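Local coordinates for flagellar biosynthesis protein FlhA (Bacillus subtilis, PDB 3MIX) that takes part in the export of flagellar proteins, this chain being the cytosolic domain of a membrane protein of the flagellar type III secretion system, at residues 55-60 with 116-121; 47-52 with 104-109; 234-239 with 269-274. All coordinates share one frame; numbering follows the deposited sequence.

In the fold
Interactions 1 and 2 both reach one mixed sheet and touch each other: Gly116 pairs with Tyr104 in the backbone, and Leu57 and Leu118 both pack on the Tyr104 side chain. Interaction 2 is its buried middle, two antiparallel strands joined by a ladder of backbone bonds with charged residues on one face and apolar ones on the other. Interaction 1, partly buried, lies about 16 Å away between centres and is made by apolar side chains, a short helix meeting the chain that leaves the edge strand. Interaction 3, also partly buried, sits on the other side of the chain's centre, about 28 Å from interaction 2 between centres; there a glutamine and two waters join a loop to a helix.

Interaction 1 (55-60 with 116-121); sequences YGLIPL and GELLLD
Leu57 and Leu118 are the pair with the nearest CA atoms, 7.4 Å apart, too far for strand pairing; the gap is filled mostly by leucine side chains. Here the N-terminal turn of helix 58-62 packs on the chain that leaves strand 111-117, an edge strand of the mixed sheet. A 3-10 turn at 55-56 runs through Leu57, the N-cap residue, into the helix. Leu57 has its CG anti to its own carbonyl carbon (chi1 -53°), which carries CD2 to the second segment, 3.9 Å from Leu118 CB; the two side chains cross at about a right angle. Leu118, buried, also packs against Pro170, Val173 and Val174 of helix 170-189, and Leu60 reaches Val174 as well, so that helix covers both leucines. Leu120 has the largest area buried here. Its CD2 branch is shared: the Pro59 ring comes across it at about a right angle, CB 3.9 Å from Leu120 CD2, and Leu60 brings its own CD2 to 3.7 Å from that methyl. Leu60 reaches it with CG lodged between backbone N and carbonyl carbon (chi1 79°), a strained setting for a leucine, and its other methyl, CD1, meets Leu118 CD1 more loosely at 4.4 Å. Both methyls of Leu120 lie near the carbonyl oxygen of the 3-10 turn, CD2 at 3.5 Å from Gly56 O and CD1 nearer, at 3.2 Å.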
loop_
_atom_site.group_PDB
_atom_site.type_symbol
_atom_site.label_atom_id
_atom_site.label_comp_id
_atom_site.label_asym_id
_atom_site.label_seq_id
_atom_site.Cartn_x
_atom_site.Cartn_y
_atom_site.Cartn_z
ATOM N N TYR A 55 26.608 -9.779 -9.797
ATOM C CA TYR A 55 27.731 -8.977 -10.280
ATOM C C TYR A 55 27.515 -8.407 -11.677
ATOM O O TYR A 55 28.081 -7.364 -12.014
ATOM C CB TYR A 55 29.056 -9.745 -10.181
ATOM C CG TYR A 55 29.225 -10.892 -11.167
ATOM C CD1 TYR A 55 29.572 -10.648 -12.500
ATOM C CD2 TYR A 55 29.052 -12.219 -10.762
ATOM C CE1 TYR A 55 29.725 -11.691 -13.404
ATOM C CE2 TYR A 55 29.210 -13.272 -11.661
ATOM C CZ TYR A 55 29.546 -13.003 -12.982
ATOM O OH TYR A 55 29.710 -14.042 -13.884
ATOM N N GLY A 56 26.691 -9.080 -12.479
ATOM C CA GLY A 56 26.318 -8.577 -13.800
ATOM C C GLY A 56 25.583 -7.247 -13.773
ATOM O O GLY A 56 25.579 -6.517 -14.764
ATOM N N LEU A 57 24.961 -6.921 -12.639
ATOM C CA LEU A 57 24.168 -5.698 -12.536
ATOM C C LEU A 57 24.932 -4.530 -11.894
ATOM O O LEU A 57 24.337 -3.527 -11.505
ATOM C CB LEU A 57 22.828 -5.973 -11.824
ATOM C CG LEU A 57 21.956 -7.113 -12.387
ATOM C CD1 LEU A 57 20.565 -7.082 -11.773
ATOM C CD2 LEU A 57 21.853 -7.084 -13.913
ATOM N N ILE A 58 26.256 -4.670 -11.801
ATOM C CA ILE A 58 27.128 -3.613 -11.273
ATOM C C ILE A 58 27.132 -2.325 -12.128
ATOM O O ILE A 58 27.107 -1.231 -11.562
ATOM C CB ILE A 58 28.577 -4.130 -10.988
ATOM C CG1 ILE A 58 28.588 -4.968 -9.705
ATOM C CG2 ILE A 58 29.573 -2.972 -10.870
ATOM C CD1 ILE A 58 29.917 -5.624 -9.365
ATOM N N PRO A 59 27.151 -2.444 -13.478
ATOM C CA PRO A 59 27.152 -1.219 -14.297
ATOM C C PRO A 59 25.985 -0.258 -14.025
ATOM O O PRO A 59 26.204 0.953 -13.966
ATOM C CB PRO A 59 27.087 -1.754 -15.735
ATOM C CG PRO A 59 27.712 -3.092 -15.657
ATOM C CD PRO A 59 27.278 -3.649 -14.322
ATOM N N LEU A 60 24.772 -0.781 -13.853
ATOM C CA LEU A 60 23.636 0.095 -13.544
ATOM C C LEU A 60 23.669 0.647 -12.122
ATOM O O LEU A 60 23.209 1.754 -11.885
ATOM C CB LEU A 60 22.277 -0.538 -13.867
ATOM C CG LEU A 60 21.608 -1.566 -12.962
ATOM C CD1 LEU A 60 20.146 -1.229 -12.797
ATOM C CD2 LEU A 60 21.768 -2.936 -13.571
ATOM N N GLY A 116 14.111 -10.552 -9.952
ATOM C CA GLY A 116 14.095 -10.461 -11.400
ATOM C C GLY A 116 15.476 -10.597 -11.996
ATOM O O GLY A 116 16.450 -10.870 -11.289
ATOM N N GLU A 117 15.541 -10.399 -13.308
ATOM C CA GLU A 117 16.768 -10.543 -14.076
ATOM C C GLU A 117 16.831 -9.467 -15.154
ATOM O O GLU A 117 15.824 -9.144 -15.785
ATOM C CB GLU A 117 16.868 -11.947 -14.692
ATOM C CG GLU A 117 15.752 -12.330 -15.690
ATOM C CD GLU A 117 14.347 -12.364 -15.076
ATOM O OE1 GLU A 117 14.212 -12.712 -13.877
ATOM O OE2 GLU A 117 13.370 -12.044 -15.794
ATOM N N LEU A 118 18.015 -8.905 -15.350
ATOM C CA LEU A 118 18.204 -7.887 -16.370
ATOM C C LEU A 118 19.361 -8.214 -17.305
ATOM O O LEU A 118 20.387 -8.757 -16.889
ATOM C CB LEU A 118 18.411 -6.511 -15.735
ATOM C CG LEU A 118 17.263 -5.858 -14.954
ATOM C CD1 LEU A 118 17.779 -4.616 -14.240
ATOM C CD2 LEU A 118 16.062 -5.515 -15.839
ATOM N N LEU A 119 19.171 -7.887 -18.576
ATOM C CA LEU A 119 20.221 -7.979 -19.578
ATOM C C LEU A 119 20.513 -6.553 -20.034
ATOM O O LEU A 119 19.811 -6.005 -20.887
ATOM C CB LEU A 119 19.768 -8.862 -20.742
ATOM C CG LEU A 119 19.511 -10.345 -20.443
ATOM C CD1 LEU A 119 18.699 -10.992 -21.559
ATOM C CD2 LEU A 119 20.816 -11.106 -20.223
ATOM N N LEU A 120 21.547 -5.957 -19.440
ATOM C CA LEU A 120 21.820 -4.518 -19.548
ATOM C C LEU A 120 22.016 -4.041 -20.982
ATOM O O LEU A 120 21.646 -2.914 -21.325
ATOM C CB LEU A 120 23.046 -4.129 -18.713
ATOM C CG LEU A 120 23.375 -4.882 -17.419
ATOM C CD1 LEU A 120 24.347 -6.040 -17.718
ATOM C CD2 LEU A 120 23.968 -3.930 -16.401
ATOM N N ASP A 121 22.595 -4.905 -21.811
ATOM C CA ASP A 121 22.875 -4.581 -23.205
ATOM C C ASP A 121 21.641 -4.806 -24.090
ATOM O O ASP A 121 21.727 -4.697 -25.313
ATOM C CB ASP A 121 24.063 -5.412 -23.715
ATOM C CG ASP A 121 25.143 -5.617 -22.651
ATOM O OD1 ASP A 121 24.841 -6.202 -21.587
ATOM O OD2 ASP A 121 26.301 -5.202 -22.886
#

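Interaction 2 (47-52 with 104-109); sequences DPIEFE and YRLKIK
Glu50 and Lys107, and likewise Glu52 and Arg105, are the hydrogen-bonded pairs of an antiparallel ladder between strands 49-53 and 103-108, central neighbours in the four-stranded mixed sheet; the short axes lie 4.7 Å apart at 170°. Lys107 N gives a straight bond of 2.7 Å to Glu50 O, in the carbonyl plane, and Glu50 N returns one to Lys107 O. Past the strand end Lys109 N still reaches Pro48 O, but from above the carbonyl plane.

Apolar contacts occupy the face of Ile49, Phe51, Leu106 and Ile108. Helix 170-189 covers Phe51 through Val174 and Ile178 and Ile49 through Leu189, while Leu106 and Ile108 touch Val113 of strand 111-117. Leu106 CD1 lies at the edge of the Phe51 ring and also meets Ile49 CG2 at 3.9 Å. The Phe51 and Tyr104 rings are near parallel, planes at 23°, but slid so far that they barely overlap; the Phe51 rim, CE1 and CZ, meets both CD1 and CB of Tyr104, CZ lying 3.6 Å from CB. Tyr104 OH bonds to His177.

Charges gather on the other face. Glu52 and Arg105 run side by side, and OE1 of Glu52 forms a loose salt bridge to NH1 of Arg105 at 3.5 Å, carboxylate and guanidinium planes perpendicular. Each has a stronger partner elsewhere: Arg94 for Glu52, Glu112 for Arg105. Lys107 lays CD over a face of the Arg105 guanidinium, while its NZ stays beyond salt-bridge distance of both acids, 4.4 Å from Glu52 OE2 and 4.5 Å from Glu50 OE2. Glu50 itself bonds to His45. This network of acids and bases would probably keep the buried carboxylates ionised and balance the lysine and arginine charges across neighbouring strands.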
loop_
_atom_site.group_PDB
_atom_site.type_symbol
_atom_site.label_atom_id
_atom_site.label_comp_id
_atom_site.label_asym_id
_atom_site.label_seq_id
_atom_site.Cartn_x
_atom_site.Cartn_y
_atom_site.Cartn_z
ATOM N N ASP A 47 17.059 -2.924 7.576
ATOM C CA ASP A 47 16.852 -1.805 6.668
ATOM C C ASP A 47 15.443 -1.828 6.056
ATOM O O ASP A 47 14.962 -2.868 5.640
ATOM C CB ASP A 47 17.899 -1.801 5.558
ATOM C CG ASP A 47 19.311 -1.856 6.084
ATOM O OD1 ASP A 47 19.774 -2.956 6.442
ATOM O OD2 ASP A 47 19.974 -0.803 6.124
ATOM N N PRO A 48 14.788 -0.670 5.991
ATOM C CA PRO A 48 13.428 -0.667 5.439
ATOM C C PRO A 48 13.341 -1.155 3.996
ATOM O O PRO A 48 12.376 -1.848 3.660
ATOM C CB PRO A 48 12.970 0.801 5.547
ATOM C CG PRO A 48 14.083 1.573 6.078
ATOM C CD PRO A 48 15.301 0.681 6.284
ATOM N N ILE A 49 14.332 -0.823 3.158
ATOM C CA ILE A 49 14.312 -1.209 1.752
ATOM C C ILE A 49 15.698 -1.597 1.279
ATOM O O ILE A 49 16.644 -0.815 1.402
ATOM C CB ILE A 49 13.825 -0.061 0.790
ATOM C CG1 ILE A 49 12.531 0.617 1.273
ATOM C CG2 ILE A 49 13.684 -0.599 -0.659
ATOM C CD1 ILE A 49 12.047 1.775 0.337
ATOM N N GLU A 50 15.809 -2.801 0.724
ATOM C CA GLU A 50 17.073 -3.291 0.246
ATOM C C GLU A 50 16.917 -3.757 -1.182
ATOM O O GLU A 50 16.016 -4.543 -1.491
ATOM C CB GLU A 50 17.560 -4.497 1.076
ATOM C CG GLU A 50 17.722 -4.253 2.547
ATOM C CD GLU A 50 18.001 -5.556 3.288
ATOM O OE1 GLU A 50 19.146 -6.024 3.216
ATOM O OE2 GLU A 50 17.071 -6.116 3.922
ATOM N N PHE A 51 17.823 -3.296 -2.033
ATOM C CA PHE A 51 17.917 -3.754 -3.400
ATOM C C PHE A 51 19.263 -4.450 -3.562
ATOM O O PHE A 51 20.320 -3.837 -3.375
ATOM C CB PHE A 51 17.793 -2.579 -4.370
ATOM C CG PHE A 51 17.864 -2.972 -5.816
ATOM C CD1 PHE A 51 16.730 -3.425 -6.486
ATOM C CD2 PHE A 51 19.056 -2.888 -6.510
ATOM C CE1 PHE A 51 16.789 -3.787 -7.815
ATOM C CE2 PHE A 51 19.120 -3.257 -7.855
ATOM C CZ PHE A 51 17.991 -3.700 -8.501
ATOM N N GLU A 52 19.187 -5.741 -3.887
ATOM C CA GLU A 52 20.323 -6.624 -4.025
ATOM C C GLU A 52 20.437 -7.159 -5.440
ATOM O O GLU A 52 19.434 -7.510 -6.068
ATOM C CB GLU A 52 20.183 -7.801 -3.066
ATOM C CG GLU A 52 20.217 -7.398 -1.603
ATOM C CD GLU A 52 20.219 -8.591 -0.663
ATOM O OE1 GLU A 52 20.209 -9.750 -1.140
ATOM O OE2 GLU A 52 20.222 -8.364 0.572
ATOM N N TYR A 104 18.436 -9.524 -9.819
ATOM C CA TYR A 104 18.200 -8.559 -8.760
ATOM C C TYR A 104 17.100 -9.035 -7.828
ATOM O O TYR A 104 16.255 -9.852 -8.206
ATOM C CB TYR A 104 17.889 -7.161 -9.309
ATOM C CG TYR A 104 16.552 -7.043 -10.001
ATOM C CD1 TYR A 104 15.384 -6.805 -9.268
ATOM C CD2 TYR A 104 16.452 -7.149 -11.389
ATOM C CE1 TYR A 104 14.151 -6.692 -9.897
ATOM C CE2 TYR A 104 15.226 -7.036 -12.032
ATOM C CZ TYR A 104 14.075 -6.802 -11.274
ATOM O OH TYR A 104 12.855 -6.687 -11.891
ATOM N N ARG A 105 17.115 -8.488 -6.621
ATOM C CA ARG A 105 16.178 -8.839 -5.570
ATOM C C ARG A 105 15.797 -7.587 -4.759
ATOM O O ARG A 105 16.651 -6.748 -4.474
ATOM C CB ARG A 105 16.850 -9.862 -4.670
ATOM C CG ARG A 105 15.935 -10.654 -3.793
ATOM C CD ARG A 105 16.759 -11.639 -2.978
ATOM N NE ARG A 105 16.086 -12.015 -1.736
ATOM C CZ ARG A 105 16.717 -12.382 -0.620
ATOM N NH1 ARG A 105 18.050 -12.399 -0.575
ATOM N NH2 ARG A 105 16.013 -12.715 0.462
ATOM N N LEU A 106 14.518 -7.454 -4.411
ATOM C CA LEU A 106 14.044 -6.343 -3.574
ATOM C C LEU A 106 13.446 -6.839 -2.269
ATOM O O LEU A 106 12.607 -7.739 -2.256
ATOM C CB LEU A 106 13.017 -5.471 -4.311
ATOM C CG LEU A 106 12.607 -4.176 -3.576
ATOM C CD1 LEU A 106 13.701 -3.087 -3.662
ATOM C CD2 LEU A 106 11.297 -3.646 -4.097
ATOM N N LYS A 107 13.883 -6.241 -1.172
ATOM C CA LYS A 107 13.360 -6.575 0.144
ATOM C C LYS A 107 12.755 -5.343 0.775
ATOM O O LYS A 107 13.258 -4.239 0.600
ATOM C CB LYS A 107 14.455 -7.152 1.046
ATOM C CG LYS A 107 15.218 -8.318 0.409
ATOM C CD LYS A 107 16.455 -8.756 1.218
ATOM C CE LYS A 107 16.061 -9.548 2.473
ATOM N NZ LYS A 107 17.125 -10.516 2.906
ATOM N N ILE A 108 11.657 -5.538 1.491
ATOM C CA ILE A 108 11.027 -4.465 2.236
ATOM C C ILE A 108 10.826 -4.911 3.674
ATOM O O ILE A 108 10.146 -5.894 3.941
ATOM C CB ILE A 108 9.695 -3.996 1.565
ATOM C CG1 ILE A 108 10.013 -3.157 0.307
ATOM C CG2 ILE A 108 8.814 -3.212 2.572
ATOM C CD1 ILE A 108 8.826 -2.863 -0.568
ATOM N N LYS A 109 11.454 -4.204 4.598
ATOM C CA LYS A 109 11.270 -4.473 6.016
ATOM C C LYS A 109 11.706 -5.917 6.323
ATOM O O LYS A 109 11.083 -6.610 7.127
ATOM C CB LYS A 109 9.800 -4.235 6.391
ATOM C CG LYS A 109 9.555 -3.255 7.527
ATOM C CD LYS A 109 9.911 -1.811 7.172
ATOM C CE LYS A 109 9.720 -0.904 8.408
ATOM N NZ LYS A 109 9.897 0.591 8.145
#

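Interaction 3 (234-239 with 269-274); sequences KVSIRN and AKQITA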
loop_
_atom_site.group_PDB
_atom_site.type_symbol
_atom_site.label_atom_id
_atom_site.label_comp_id
_atom_site.label_asym_id
_atom_site.label_seq_id
_atom_site.Cartn_x
_atom_site.Cartn_y
_atom_site.Cartn_z
ATOM N N LYS A 234 -4.722 2.022 -0.650
ATOM C CA LYS A 234 -4.344 2.864 -1.800
ATOM C C LYS A 234 -4.967 4.264 -1.708
ATOM O O LYS A 234 -5.162 4.944 -2.723
ATOM C CB LYS A 234 -4.718 2.216 -3.160
ATOM C CG LYS A 234 -4.192 0.794 -3.417
ATOM C CD LYS A 234 -2.763 0.597 -2.887
ATOM C CE LYS A 234 -2.266 -0.858 -3.012
ATOM N NZ LYS A 234 -2.397 -1.591 -1.727
ATOM N N VAL A 235 -5.287 4.684 -0.492
ATOM C CA VAL A 235 -5.813 6.014 -0.284
ATOM C C VAL A 235 -4.600 6.864 -0.024
ATOM O O VAL A 235 -3.882 6.647 0.948
ATOM C CB VAL A 235 -6.801 6.081 0.922
ATOM C CG1 VAL A 235 -7.212 7.538 1.210
ATOM C CG2 VAL A 235 -8.046 5.187 0.677
ATOM N N SER A 236 -4.351 7.816 -0.907
ATOM C CA SER A 236 -3.246 8.755 -0.707
ATOM C C SER A 236 -3.383 9.482 0.657
ATOM O O SER A 236 -4.514 9.806 1.104
ATOM C CB SER A 236 -3.242 9.788 -1.840
ATOM O OG SER A 236 -2.323 10.839 -1.572
ATOM N N ILE A 237 -2.240 9.741 1.290
ATOM C CA ILE A 237 -2.190 10.532 2.520
ATOM C C ILE A 237 -1.604 11.934 2.296
ATOM O O ILE A 237 -1.111 12.554 3.250
ATOM C CB ILE A 237 -1.436 9.782 3.659
ATOM C CG1 ILE A 237 0.036 9.490 3.266
ATOM C CG2 ILE A 237 -2.184 8.443 4.023
ATOM C CD1 ILE A 237 0.889 8.891 4.377
ATOM N N ARG A 238 -1.665 12.444 1.056
ATOM C CA ARG A 238 -1.295 13.851 0.768
ATOM C C ARG A 238 -2.103 14.918 1.479
ATOM O O ARG A 238 -1.556 15.958 1.830
ATOM C CB ARG A 238 -1.346 14.143 -0.736
ATOM C CG ARG A 238 -0.261 13.313 -1.423
ATOM C CD ARG A 238 0.535 14.082 -2.354
ATOM N NE ARG A 238 0.779 15.460 -1.964
ATOM C CZ ARG A 238 0.885 16.431 -2.857
ATOM N NH1 ARG A 238 1.116 17.671 -2.478
ATOM N NH2 ARG A 238 0.731 16.152 -4.138
ATOM N N ASN A 239 -3.395 14.670 1.681
ATOM C CA ASN A 239 -4.268 15.648 2.284
ATOM C C ASN A 239 -4.189 15.509 3.815
ATOM O O ASN A 239 -5.121 15.014 4.483
ATOM C CB ASN A 239 -5.708 15.480 1.781
ATOM C CG ASN A 239 -6.590 16.704 2.100
ATOM O OD1 ASN A 239 -7.680 16.870 1.521
ATOM N ND2 ASN A 239 -6.107 17.574 2.990
ATOM N N ALA A 269 -13.824 11.735 0.842
ATOM C CA ALA A 269 -14.747 11.359 -0.253
ATOM C C ALA A 269 -14.370 11.967 -1.605
ATOM O O ALA A 269 -14.285 11.259 -2.595
ATOM C CB ALA A 269 -16.225 11.705 0.111
ATOM N N LYS A 270 -14.107 13.269 -1.639
ATOM C CA LYS A 270 -13.718 13.931 -2.890
ATOM C C LYS A 270 -12.498 13.259 -3.537
ATOM O O LYS A 270 -12.505 12.968 -4.738
ATOM C CB LYS A 270 -13.421 15.407 -2.643
ATOM C CG LYS A 270 -12.856 16.144 -3.845
ATOM C CD LYS A 270 -12.053 17.377 -3.408
ATOM C CE LYS A 270 -12.905 18.636 -3.390
ATOM N NZ LYS A 270 -14.028 18.582 -2.404
ATOM N N GLN A 271 -11.458 13.036 -2.738
ATOM C CA GLN A 271 -10.255 12.367 -3.201
ATOM C C GLN A 271 -10.540 10.937 -3.682
ATOM O O GLN A 271 -10.071 10.524 -4.739
ATOM C CB GLN A 271 -9.213 12.359 -2.095
ATOM C CG GLN A 271 -7.953 11.555 -2.358
ATOM C CD GLN A 271 -7.082 11.501 -1.118
ATOM O OE1 GLN A 271 -6.825 12.527 -0.478
ATOM N NE2 GLN A 271 -6.624 10.311 -0.766
ATOM N N ILE A 272 -11.309 10.189 -2.911
ATOM C CA ILE A 272 -11.575 8.816 -3.275
ATOM C C ILE A 272 -12.457 8.726 -4.546
ATOM O O ILE A 272 -12.205 7.882 -5.414
ATOM C CB ILE A 272 -12.117 8.004 -2.071
ATOM C CG1 ILE A 272 -10.991 7.781 -1.038
ATOM C CG2 ILE A 272 -12.657 6.654 -2.534
ATOM C CD1 ILE A 272 -11.461 7.230 0.327
ATOM N N THR A 273 -13.445 9.612 -4.682
ATOM C CA THR A 273 -14.232 9.624 -5.905
ATOM C C THR A 273 -13.359 9.970 -7.120
ATOM O O THR A 273 -13.448 9.295 -8.143
ATOM C CB THR A 273 -15.560 10.483 -5.846
ATOM O OG1 THR A 273 -15.366 11.824 -6.365
ATOM C CG2 THR A 273 -16.137 10.511 -4.477
ATOM N N ALA A 274 -12.481 10.966 -6.998
ATOM C CA ALA A 274 -11.559 11.282 -8.107
ATOM C C ALA A 274 -10.673 10.093 -8.473
ATOM O O ALA A 274 -10.298 9.926 -9.629
ATOM C CB ALA A 274 -10.697 12.508 -7.790
HETATM O O HOH W 1 -5.172 12.312 1.629
HETATM O O HOH W 2 -6.684 8.270 -2.856
#
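Gln271 has the largest buried area here, and its side-chain amide reaches across to the backbone of Ser236. With CG anti to the backbone N (chi1 173°) and the chain extended, it spans the gap from helix 269-276 and gives NE2 to Ser236 O in a bond of 2.9 Å. That oxygen lies close to the plane of the glutamine amide, and the N-H points at it fairly directly (159°). Two waters bracket the bond. One donates to Gln271 OE1 and to Ser236 O while accepting from Asn239 N; the other accepts from both Ser236 N and Gln271 NE2. Ser236 O is thus gripped twice, and both ends of the amide are held, which fixes its rotation. The loop gripped in this way joins two helices: a Schellman motif with Lys234 as its C-prime residue closes helix 220-232, Ser236 OG accepts from Arg238 N in an ST turn, and Asn239 is the N-cap of helix 240-250. A leucine here, with no amide, would probably leave Ser236 O to its water alone and the two waters without a mate on the helix. The two methyls of Val235 divide the work: CG1 packs against the amide nitrogen, 3.5 Å from Gln271 NE2, and CG2 makes the apolar contact, meeting the terminal CD1 of Ile272 at 4.0 Å, the side chains set at a slant to one another.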